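Local coordinates for FAD dependent oxidoreductase (Chelativorans sp. BNC1, PDB 6PXS), which is an FAD-binding iminodiacetate oxidase of the DadA family, probably oxidising its substrate through the flavin, at residues 57-71 with 335-347. Residues are numbered along the deposited sequence; the frame is centred on the assembly and turned at random.
Sequences WYLLYARGARYYGTL and SGLTVGPFAGHLL. With FAD (flavin-adenine dinucleotide), chain E.
The guanidinium of Arg-63 lies over one face of the Phe-342 ring, planes 28° apart, with NH2 3.2 Å from CE1 of Phe-342; CD1 of Leu-346 covers the opposite face and CD2 of Leu-60 lies at the edge. Trp-57 CZ2 sits over one face of the Tyr-61 ring, toward its rim, and at the indole edge Ser-335 OG accepts from Trp-57 NE1 (3.2 Å) in the ring plane. A bend at the second torsion of Arg-63 (chi2 65°) folds its chain back over Phe-342, while NH1 forms a salt bridge with Glu-357. The Phe-342 edge also points at the face of Tyr-67 in an offset edge-to-face pair, centroids 5.7 Å apart. Phe-342 is thus a knob in a hole of Leu-60, Arg-63, Gly-64 and Tyr-67. Replacing Arg-63 with an alanine would remove the guanidinium, so Phe-342 would probably lose that cover and Glu-357 its arginine partner, with only His-345 still bonded to it of the two.

Helix 336-352 follows strand 326-330 of the Rossmann-type sheet; segment 57-71, on helix 55-76, crosses segment 336-347 at 79°. The axes come within 7.5 Å, the CA atoms of Gly-64 and Val-339 within 4.8 Å. Towards the flavin, Thr-338 CG2 meets Tyr-61 CE1 obliquely at 3.4 Å, while Thr-338 donates to FAD O2 from N (3.0 Å) and OG1.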
ATOM      1  N   TRP A  57       6.282  26.502  28.120  1.00 65.73           N
ATOM      2  CA  TRP A  57       6.037  25.240  27.432  1.00 58.57           C
ATOM      3  C   TRP A  57       6.249  24.043  28.351  1.00 53.62           C
ATOM      4  O   TRP A  57       5.466  23.087  28.319  1.00 50.30           O
ATOM      5  CB  TRP A  57       6.941  25.130  26.204  1.00 56.47           C
ATOM      6  CG  TRP A  57       7.055  23.732  25.680  1.00 51.30           C
ATOM      7  CD1 TRP A  57       6.140  23.063  24.919  1.00 48.06           C
ATOM      8  CD2 TRP A  57       8.146  22.829  25.884  1.00 47.23           C
ATOM      9  NE1 TRP A  57       6.596  21.798  24.637  1.00 43.67           N
ATOM     10  CE2 TRP A  57       7.826  21.630  25.218  1.00 44.97           C
ATOM     11  CE3 TRP A  57       9.365  22.917  26.564  1.00 44.01           C
ATOM     12  CZ2 TRP A  57       8.677  20.530  25.212  1.00 44.53           C
ATOM     13  CZ3 TRP A  57      10.209  21.824  26.558  1.00 42.85           C
ATOM     14  CH2 TRP A  57       9.862  20.647  25.885  1.00 42.05           C
ATOM     15  N   TYR A  58       7.296  24.075  29.179  1.00 52.53           N
ATOM     16  CA  TYR A  58       7.593  22.922  30.020  1.00 51.97           C
ATOM     17  C   TYR A  58       6.491  22.671  31.041  1.00 53.52           C
ATOM     18  O   TYR A  58       6.230  21.517  31.400  1.00 49.59           O
ATOM     19  CB  TYR A  58       8.933  23.113  30.729  1.00 52.57           C
ATOM     20  CG  TYR A  58       9.347  21.910  31.545  1.00 51.67           C
ATOM     21  CD1 TYR A  58       9.845  20.769  30.929  1.00 51.60           C
ATOM     22  CD2 TYR A  58       9.236  21.912  32.927  1.00 50.54           C
ATOM     23  CE1 TYR A  58      10.220  19.663  31.668  1.00 50.59           C
ATOM     24  CE2 TYR A  58       9.609  20.812  33.674  1.00 52.48           C
ATOM     25  CZ  TYR A  58      10.100  19.690  33.040  1.00 53.55           C
ATOM     26  OH  TYR A  58      10.473  18.591  33.782  1.00 56.35           O
ATOM     27  N   LEU A  59       5.835  23.731  31.520  1.00 56.75           N
ATOM     28  CA  LEU A  59       4.765  23.561  32.499  1.00 56.80           C
ATOM     29  C   LEU A  59       3.736  22.551  32.010  1.00 55.05           C
ATOM     30  O   LEU A  59       3.329  21.650  32.752  1.00 55.45           O
ATOM     31  CB  LEU A  59       4.105  24.911  32.787  1.00 57.21           C
ATOM     32  CG  LEU A  59       2.890  24.892  33.716  1.00 58.22           C
ATOM     33  CD1 LEU A  59       3.203  24.152  35.006  1.00 60.28           C
ATOM     34  CD2 LEU A  59       2.437  26.313  34.012  1.00 63.53           C
ATOM     35  N   LEU A  60       3.311  22.681  30.753  1.00 51.41           N
ATOM     36  CA  LEU A  60       2.336  21.753  30.197  1.00 51.73           C
ATOM     37  C   LEU A  60       2.972  20.429  29.797  1.00 53.18           C
ATOM     38  O   LEU A  60       2.303  19.390  29.831  1.00 54.37           O
ATOM     39  CB  LEU A  60       1.650  22.383  28.985  1.00 50.25           C
ATOM     40  CG  LEU A  60       0.905  23.689  29.259  1.00 49.73           C
ATOM     41  CD1 LEU A  60       0.405  24.302  27.963  1.00 46.69           C
ATOM     42  CD2 LEU A  60      -0.244  23.446  30.223  1.00 52.43           C
ATOM     43  N   TYR A  61       4.249  20.443  29.416  1.00 51.35           N
ATOM     44  CA  TYR A  61       4.914  19.213  29.004  1.00 50.45           C
ATOM     45  C   TYR A  61       4.995  18.227  30.166  1.00 50.36           C
ATOM     46  O   TYR A  61       4.541  17.083  30.063  1.00 46.49           O
ATOM     47  CB  TYR A  61       6.309  19.540  28.466  1.00 50.70           C
ATOM     48  CG  TYR A  61       6.975  18.436  27.669  1.00 49.48           C
ATOM     49  CD1 TYR A  61       6.229  17.507  26.953  1.00 50.28           C
ATOM     50  CD2 TYR A  61       8.357  18.328  27.632  1.00 49.84           C
ATOM     51  CE1 TYR A  61       6.846  16.502  26.225  1.00 48.65           C
ATOM     52  CE2 TYR A  61       8.979  17.331  26.907  1.00 48.66           C
ATOM     53  CZ  TYR A  61       8.222  16.421  26.209  1.00 46.22           C
ATOM     54  OH  TYR A  61       8.851  15.432  25.491  1.00 44.81           O
ATOM     55  N   ALA A  62       5.572  18.663  31.289  1.00 54.68           N
ATOM     56  CA  ALA A  62       5.661  17.794  32.457  1.00 53.36           C
ATOM     57  C   ALA A  62       4.293  17.543  33.073  1.00 54.06           C
ATOM     58  O   ALA A  62       4.052  16.467  33.631  1.00 53.66           O
ATOM     59  CB  ALA A  62       6.603  18.403  33.496  1.00 51.05           C
ATOM     60  N   ARG A  63       3.388  18.520  32.984  1.00 59.67           N
ATOM     61  CA  ARG A  63       2.040  18.334  33.508  1.00 62.18           C
ATOM     62  C   ARG A  63       1.264  17.326  32.670  1.00 59.64           C
ATOM     63  O   ARG A  63       0.596  16.438  33.213  1.00 59.12           O
ATOM     64  CB  ARG A  63       1.316  19.681  33.554  1.00 66.12           C
ATOM     65  CG  ARG A  63      -0.095  19.642  34.125  1.00 72.51           C
ATOM     66  CD  ARG A  63      -0.108  19.249  35.594  1.00 79.57           C
ATOM     67  NE  ARG A  63      -1.416  19.480  36.204  1.00 84.87           N
ATOM     68  CZ  ARG A  63      -2.487  18.717  35.999  1.00 85.27           C
ATOM     69  NH1 ARG A  63      -3.634  19.008  36.599  1.00 85.07           N
ATOM     70  NH2 ARG A  63      -2.418  17.669  35.187  1.00 83.83           N
ATOM     71  N   GLY A  64       1.348  17.440  31.342  1.00 58.03           N
ATOM     72  CA  GLY A  64       0.664  16.503  30.469  1.00 57.18           C
ATOM     73  C   GLY A  64       1.210  15.093  30.533  1.00 54.30           C
ATOM     74  O   GLY A  64       0.509  14.152  30.149  1.00 54.94           O
ATOM     75  N   ALA A  65       2.447  14.926  31.002  1.00 54.04           N
ATOM     76  CA  ALA A  65       3.007  13.590  31.161  1.00 53.55           C
ATOM     77  C   ALA A  65       2.430  12.888  32.384  1.00 57.32           C
ATOM     78  O   ALA A  65       2.201  11.674  32.354  1.00 59.62           O
ATOM     79  CB  ALA A  65       4.529  13.667  31.264  1.00 53.19           C
ATOM     80  N   ARG A  66       2.188  13.633  33.466  1.00 58.02           N
ATOM     81  CA  ARG A  66       1.603  13.031  34.658  1.00 58.74           C
ATOM     82  C   ARG A  66       0.135  12.690  34.451  1.00 55.73           C
ATOM     83  O   ARG A  66      -0.373  11.743  35.061  1.00 56.91           O
ATOM     84  CB  ARG A  66       1.756  13.968  35.857  1.00 64.60           C
ATOM     85  CG  ARG A  66       3.190  14.163  36.327  1.00 68.79           C
ATOM     86  CD  ARG A  66       3.231  14.767  37.723  1.00 75.10           C
ATOM     87  NE  ARG A  66       2.552  16.060  37.790  1.00 78.86           N
ATOM     88  CZ  ARG A  66       3.147  17.240  37.631  1.00 78.15           C
ATOM     89  NH1 ARG A  66       4.451  17.315  37.390  1.00 78.20           N
ATOM     90  NH2 ARG A  66       2.434  18.353  37.714  1.00 79.07           N
ATOM     91  N   TYR A  67      -0.564  13.442  33.598  1.00 54.20           N
ATOM     92  CA  TYR A  67      -1.975  13.168  33.362  1.00 53.76           C
ATOM     93  C   TYR A  67      -2.193  11.817  32.697  1.00 52.38           C
ATOM     94  O   TYR A  67      -3.311  11.290  32.740  1.00 50.73           O
ATOM     95  CB  TYR A  67      -2.591  14.277  32.505  1.00 51.25           C
ATOM     96  CG  TYR A  67      -4.077  14.112  32.278  1.00 50.27           C
ATOM     97  CD1 TYR A  67      -4.931  13.836  33.334  1.00 53.73           C
ATOM     98  CD2 TYR A  67      -4.626  14.241  31.010  1.00 49.98           C
ATOM     99  CE1 TYR A  67      -6.289  13.684  33.137  1.00 52.57           C
ATOM    100  CE2 TYR A  67      -5.986  14.090  30.803  1.00 50.38           C
ATOM    101  CZ  TYR A  67      -6.810  13.811  31.872  1.00 50.36           C
ATOM    102  OH  TYR A  67      -8.163  13.660  31.679  1.00 52.72           O
ATOM    103  N   TYR A  68      -1.153  11.239  32.090  1.00 51.83           N
ATOM    104  CA  TYR A  68      -1.316   9.953  31.422  1.00 52.79           C
ATOM    105  C   TYR A  68      -1.748   8.864  32.393  1.00 55.58           C
ATOM    106  O   TYR A  68      -2.514   7.970  32.018  1.00 56.82           O
ATOM    107  CB  TYR A  68      -0.019   9.554  30.721  1.00 52.04           C
ATOM    108  CG  TYR A  68      -0.028   9.838  29.236  1.00 51.93           C
ATOM    109  CD1 TYR A  68       0.232  11.112  28.749  1.00 50.49           C
ATOM    110  CD2 TYR A  68      -0.301   8.831  28.321  1.00 51.74           C
ATOM    111  CE1 TYR A  68       0.222  11.374  27.392  1.00 48.14           C
ATOM    112  CE2 TYR A  68      -0.311   9.082  26.964  1.00 51.57           C
ATOM    113  CZ  TYR A  68      -0.049  10.355  26.505  1.00 49.27           C
ATOM    114  OH  TYR A  68      -0.063  10.605  25.153  1.00 48.27           O
ATOM    115  N   GLY A  69      -1.272   8.915  33.637  1.00 57.06           N
ATOM    116  CA  GLY A  69      -1.696   7.926  34.617  1.00 58.50           C
ATOM    117  C   GLY A  69      -3.204   7.861  34.755  1.00 62.17           C
ATOM    118  O   GLY A  69      -3.800   6.783  34.719  1.00 63.27           O
ATOM    119  N   THR A  70      -3.842   9.025  34.907  1.00 63.40           N
ATOM    120  CA  THR A  70      -5.297   9.066  35.027  1.00 65.52           C
ATOM    121  C   THR A  70      -5.970   8.584  33.749  1.00 66.06           C
ATOM    122  O   THR A  70      -6.963   7.849  33.797  1.00 62.97           O
ATOM    123  CB  THR A  70      -5.751  10.491  35.344  1.00 66.65           C
ATOM    124  OG1 THR A  70      -5.032  10.980  36.478  1.00 69.10           O
ATOM    125  CG2 THR A  70      -7.246  10.533  35.632  1.00 69.12           C
ATOM    126  N   LEU A  71      -5.440   8.993  32.597  1.00 65.91           N
ATOM    127  CA  LEU A  71      -6.119   8.745  31.331  1.00 62.66           C
ATOM    128  C   LEU A  71      -6.150   7.260  30.992  1.00 61.13           C
ATOM    129  O   LEU A  71      -7.183   6.741  30.554  1.00 59.92           O
ATOM    130  CB  LEU A  71      -5.425   9.540  30.227  1.00 62.12           C
ATOM    131  CG  LEU A  71      -6.104   9.623  28.865  1.00 63.27           C
ATOM    132  CD1 LEU A  71      -7.506  10.196  28.988  1.00 66.42           C
ATOM    133  CD2 LEU A  71      -5.255  10.474  27.942  1.00 62.92           C
ATOM    134  N   SER A 335       5.720  17.683  20.558  1.00 37.93           N
ATOM    135  CA  SER A 335       5.417  17.170  21.890  1.00 36.87           C
ATOM    136  C   SER A 335       3.913  17.062  22.107  1.00 36.45           C
ATOM    137  O   SER A 335       3.438  17.104  23.244  1.00 37.27           O
ATOM    138  CB  SER A 335       6.051  18.056  22.963  1.00 43.65           C
ATOM    139  OG  SER A 335       5.667  19.409  22.792  1.00 49.89           O
ATOM    140  N   GLY A 336       3.149  16.914  21.023  1.00 37.87           N
ATOM    141  CA  GLY A 336       1.701  16.927  21.144  1.00 38.41           C
ATOM    142  C   GLY A 336       1.146  15.689  21.817  1.00 40.43           C
ATOM    143  O   GLY A 336       0.174  15.768  22.572  1.00 43.22           O
ATOM    144  N   LEU A 337       1.742  14.526  21.551  1.00 39.98           N
ATOM    145  CA  LEU A 337       1.256  13.310  22.193  1.00 43.36           C
ATOM    146  C   LEU A 337       1.413  13.385  23.706  1.00 42.51           C
ATOM    147  O   LEU A 337       0.643  12.760  24.443  1.00 42.72           O
ATOM    148  CB  LEU A 337       1.986  12.089  21.632  1.00 44.34           C
ATOM    149  CG  LEU A 337       1.890  11.907  20.113  1.00 45.19           C
ATOM    150  CD1 LEU A 337       2.541  10.602  19.694  1.00 46.31           C
ATOM    151  CD2 LEU A 337       0.443  11.958  19.634  1.00 44.78           C
ATOM    152  N   THR A 338       2.392  14.150  24.189  1.00 43.47           N
ATOM    153  CA  THR A 338       2.534  14.358  25.625  1.00 43.47           C
ATOM    154  C   THR A 338       1.608  15.465  26.117  1.00 44.09           C
ATOM    155  O   THR A 338       0.946  15.313  27.149  1.00 47.00           O
ATOM    156  CB  THR A 338       3.986  14.694  25.967  1.00 43.32           C
ATOM    157  OG1 THR A 338       4.845  13.633  25.532  1.00 44.17           O
ATOM    158  CG2 THR A 338       4.152  14.895  27.465  1.00 43.98           C
ATOM    159  N   VAL A 339       1.548  16.579  25.386  1.00 40.46           N
ATOM    160  CA  VAL A 339       0.755  17.722  25.826  1.00 40.13           C
ATOM    161  C   VAL A 339      -0.709  17.575  25.424  1.00 37.97           C
ATOM    162  O   VAL A 339      -1.602  18.001  26.165  1.00 35.21           O
ATOM    163  CB  VAL A 339       1.354  19.020  25.258  1.00 39.91           C
ATOM    164  CG1 VAL A 339       0.489  20.217  25.628  1.00 37.71           C
ATOM    165  CG2 VAL A 339       2.778  19.207  25.753  1.00 43.12           C
ATOM    166  N   GLY A 340      -0.976  16.977  24.265  1.00 36.15           N
ATOM    167  CA  GLY A 340      -2.301  16.931  23.693  1.00 34.99           C
ATOM    168  C   GLY A 340      -3.392  16.521  24.662  1.00 32.85           C
ATOM    169  O   GLY A 340      -4.337  17.275  24.923  1.00 32.24           O
ATOM    170  N   PRO A 341      -3.290  15.304  25.207  1.00 29.69           N
ATOM    171  CA  PRO A 341      -4.352  14.818  26.106  1.00 33.34           C
ATOM    172  C   PRO A 341      -4.732  15.807  27.198  1.00 35.82           C
ATOM    173  O   PRO A 341      -5.917  16.128  27.353  1.00 34.83           O
ATOM    174  CB  PRO A 341      -3.748  13.527  26.672  1.00 34.89           C
ATOM    175  CG  PRO A 341      -2.810  13.057  25.609  1.00 31.63           C
ATOM    176  CD  PRO A 341      -2.227  14.304  25.007  1.00 28.23           C
ATOM    177  N   PHE A 342      -3.756  16.304  27.960  1.00 37.99           N
ATOM    178  CA  PHE A 342      -4.075  17.269  29.007  1.00 37.65           C
ATOM    179  C   PHE A 342      -4.513  18.603  28.413  1.00 41.03           C
ATOM    180  O   PHE A 342      -5.429  19.249  28.936  1.00 43.99           O
ATOM    181  CB  PHE A 342      -2.875  17.462  29.931  1.00 34.92           C
ATOM    182  CG  PHE A 342      -3.132  18.415  31.062  1.00 39.47           C
ATOM    183  CD1 PHE A 342      -4.094  18.132  32.018  1.00 45.14           C
ATOM    184  CD2 PHE A 342      -2.410  19.590  31.174  1.00 44.48           C
ATOM    185  CE1 PHE A 342      -4.335  19.007  33.063  1.00 45.13           C
ATOM    186  CE2 PHE A 342      -2.646  20.470  32.218  1.00 45.84           C
ATOM    187  CZ  PHE A 342      -3.608  20.176  33.163  1.00 45.66           C
ATOM    188  N   ALA A 343      -3.874  19.035  27.323  1.00 40.59           N
ATOM    189  CA  ALA A 343      -4.273  20.291  26.698  1.00 40.27           C
ATOM    190  C   ALA A 343      -5.737  20.264  26.291  1.00 38.11           C
ATOM    191  O   ALA A 343      -6.419  21.293  26.354  1.00 40.35           O
ATOM    192  CB  ALA A 343      -3.390  20.586  25.486  1.00 41.07           C
ATOM    193  N   GLY A 344      -6.240  19.102  25.872  1.00 42.13           N
ATOM    194  CA  GLY A 344      -7.659  18.989  25.580  1.00 45.62           C
ATOM    195  C   GLY A 344      -8.518  19.237  26.805  1.00 46.83           C
ATOM    196  O   GLY A 344      -9.540  19.924  26.731  1.00 47.74           O
ATOM    197  N   HIS A 345      -8.113  18.683  27.950  1.00 46.53           N
ATOM    198  CA  HIS A 345      -8.826  18.942  29.196  1.00 49.68           C
ATOM    199  C   HIS A 345      -8.890  20.433  29.505  1.00 51.09           C
ATOM    200  O   HIS A 345      -9.874  20.907  30.084  1.00 50.28           O
ATOM    201  CB  HIS A 345      -8.151  18.189  30.343  1.00 51.70           C
ATOM    202  CG  HIS A 345      -8.717  18.507  31.690  1.00 50.50           C
ATOM    203  ND1 HIS A 345     -10.019  18.218  32.038  1.00 50.17           N
ATOM    204  CD2 HIS A 345      -8.156  19.086  32.779  1.00 48.64           C
ATOM    205  CE1 HIS A 345     -10.235  18.606  33.283  1.00 52.21           C
ATOM    206  NE2 HIS A 345      -9.121  19.135  33.754  1.00 51.94           N
ATOM    207  N   LEU A 346      -7.853  21.186  29.133  1.00 49.75           N
ATOM    208  CA  LEU A 346      -7.876  22.631  29.332  1.00 49.37           C
ATOM    209  C   LEU A 346      -8.887  23.294  28.406  1.00 51.38           C
ATOM    210  O   LEU A 346      -9.689  24.130  28.839  1.00 52.67           O
ATOM    211  CB  LEU A 346      -6.480  23.209  29.105  1.00 51.10           C
ATOM    212  CG  LEU A 346      -5.550  23.276  30.318  1.00 54.50           C
ATOM    213  CD1 LEU A 346      -5.671  22.035  31.185  1.00 55.78           C
ATOM    214  CD2 LEU A 346      -4.112  23.462  29.858  1.00 53.07           C
ATOM    215  N   LEU A 347      -8.861  22.936  27.120  1.00 51.22           N
ATOM    216  CA  LEU A 347      -9.806  23.517  26.173  1.00 52.62           C
ATOM    217  C   LEU A 347     -11.244  23.267  26.609  1.00 53.37           C
ATOM    218  O   LEU A 347     -12.096  24.157  26.506  1.00 52.24           O
ATOM    219  CB  LEU A 347      -9.561  22.949  24.775  1.00 50.04           C
ATOM    220  CG  LEU A 347      -8.211  23.310  24.148  1.00 49.24           C
ATOM    221  CD1 LEU A 347      -8.010  22.558  22.844  1.00 47.99           C
ATOM    222  CD2 LEU A 347      -8.104  24.810  23.922  1.00 50.47           C
TER
HETATM  223  PA  FAD E 401      -3.405  16.789  13.762  1.00 34.20           P
HETATM  224  O1A FAD E 401      -2.760  16.957  12.436  1.00 31.30           O
HETATM  225  O2A FAD E 401      -3.216  15.401  14.380  1.00 37.43           O
HETATM  226  O5B FAD E 401      -4.935  17.135  13.714  1.00 36.36           O
HETATM  227  C5B FAD E 401      -5.468  18.043  12.728  1.00 41.88           C
HETATM  228  C4B FAD E 401      -6.741  17.456  12.174  1.00 43.79           C
HETATM  229  O4B FAD E 401      -7.628  18.523  11.763  1.00 50.20           O
HETATM  230  C3B FAD E 401      -6.551  16.562  10.947  1.00 41.67           C
HETATM  231  O3B FAD E 401      -7.404  15.427  11.022  1.00 38.21           O
HETATM  232  C2B FAD E 401      -6.939  17.486   9.791  1.00 48.53           C
HETATM  233  O2B FAD E 401      -7.407  16.767   8.657  1.00 45.90           O
HETATM  234  C1B FAD E 401      -8.065  18.282  10.444  1.00 50.04           C
HETATM  235  N9A FAD E 401      -8.352  19.562   9.804  1.00 64.90           N
HETATM  236  C8A FAD E 401      -7.480  20.594   9.579  1.00 49.07           C
HETATM  237  N7A FAD E 401      -8.020  21.627   8.978  1.00 55.79           N
HETATM  238  C5A FAD E 401      -9.341  21.245   8.794  1.00 55.82           C
HETATM  239  C6A FAD E 401     -10.445  21.897   8.212  1.00 55.56           C
HETATM  240  N6A FAD E 401     -10.392  23.122   7.683  1.00 53.75           N
HETATM  241  N1A FAD E 401     -11.623  21.234   8.189  1.00 51.65           N
HETATM  242  C2A FAD E 401     -11.686  20.008   8.714  1.00 53.95           C
HETATM  243  N3A FAD E 401     -10.711  19.298   9.287  1.00 49.50           N
HETATM  244  C4A FAD E 401      -9.558  19.975   9.296  1.00 52.75           C
HETATM  245  N1  FAD E 401       4.720  14.169  20.018  1.00 48.07           N
HETATM  246  C2  FAD E 401       5.110  13.604  21.198  1.00 48.59           C
HETATM  247  O2  FAD E 401       4.669  14.001  22.282  1.00 50.66           O
HETATM  248  N3  FAD E 401       6.015  12.557  21.195  1.00 44.09           N
HETATM  249  C4  FAD E 401       6.600  11.997  20.078  1.00 44.82           C
HETATM  250  O4  FAD E 401       7.395  11.068  20.198  1.00 46.56           O
HETATM  251  C4X FAD E 401       6.183  12.606  18.828  1.00 44.58           C
HETATM  252  N5  FAD E 401       6.687  12.138  17.721  1.00 42.04           N
HETATM  253  C5X FAD E 401       6.288  12.718  16.527  1.00 39.85           C
HETATM  254  C6  FAD E 401       6.819  12.228  15.335  1.00 41.20           C
HETATM  255  C7  FAD E 401       6.448  12.772  14.109  1.00 39.97           C
HETATM  256  C7M FAD E 401       7.043  12.217  12.842  1.00 40.53           C
HETATM  257  C8  FAD E 401       5.533  13.835  14.070  1.00 40.98           C
HETATM  258  C8M FAD E 401       5.115  14.448  12.759  1.00 45.61           C
HETATM  259  C9  FAD E 401       5.002  14.325  15.260  1.00 39.84           C
HETATM  260  C9A FAD E 401       5.371  13.778  16.484  1.00 38.25           C
HETATM  261  N10 FAD E 401       4.847  14.251  17.704  1.00 38.61           N
HETATM  262  C10 FAD E 401       5.237  13.689  18.899  1.00 44.05           C
HETATM  263  C1' FAD E 401       3.891  15.371  17.729  1.00 37.09           C
HETATM  264  C2' FAD E 401       2.436  14.926  17.596  1.00 37.57           C
HETATM  265  O2' FAD E 401       2.327  13.861  16.651  1.00 38.44           O
HETATM  266  C3' FAD E 401       1.596  16.109  17.116  1.00 35.71           C
HETATM  267  O3' FAD E 401       2.010  17.285  17.803  1.00 39.32           O
HETATM  268  C4' FAD E 401       0.090  15.942  17.319  1.00 35.02           C
HETATM  269  O4' FAD E 401      -0.339  14.756  16.653  1.00 34.98           O
HETATM  270  C5' FAD E 401      -0.676  17.140  16.799  1.00 37.30           C
HETATM  271  O5' FAD E 401      -2.091  16.890  16.925  1.00 36.52           O
HETATM  272  P   FAD E 401      -3.147  17.899  16.341  1.00 36.98           P
HETATM  273  O1P FAD E 401      -2.810  19.310  16.835  1.00 41.73           O
HETATM  274  O2P FAD E 401      -4.542  17.454  16.592  1.00 34.01           O
HETATM  275  O3P FAD E 401      -2.830  17.856  14.784  1.00 38.96           O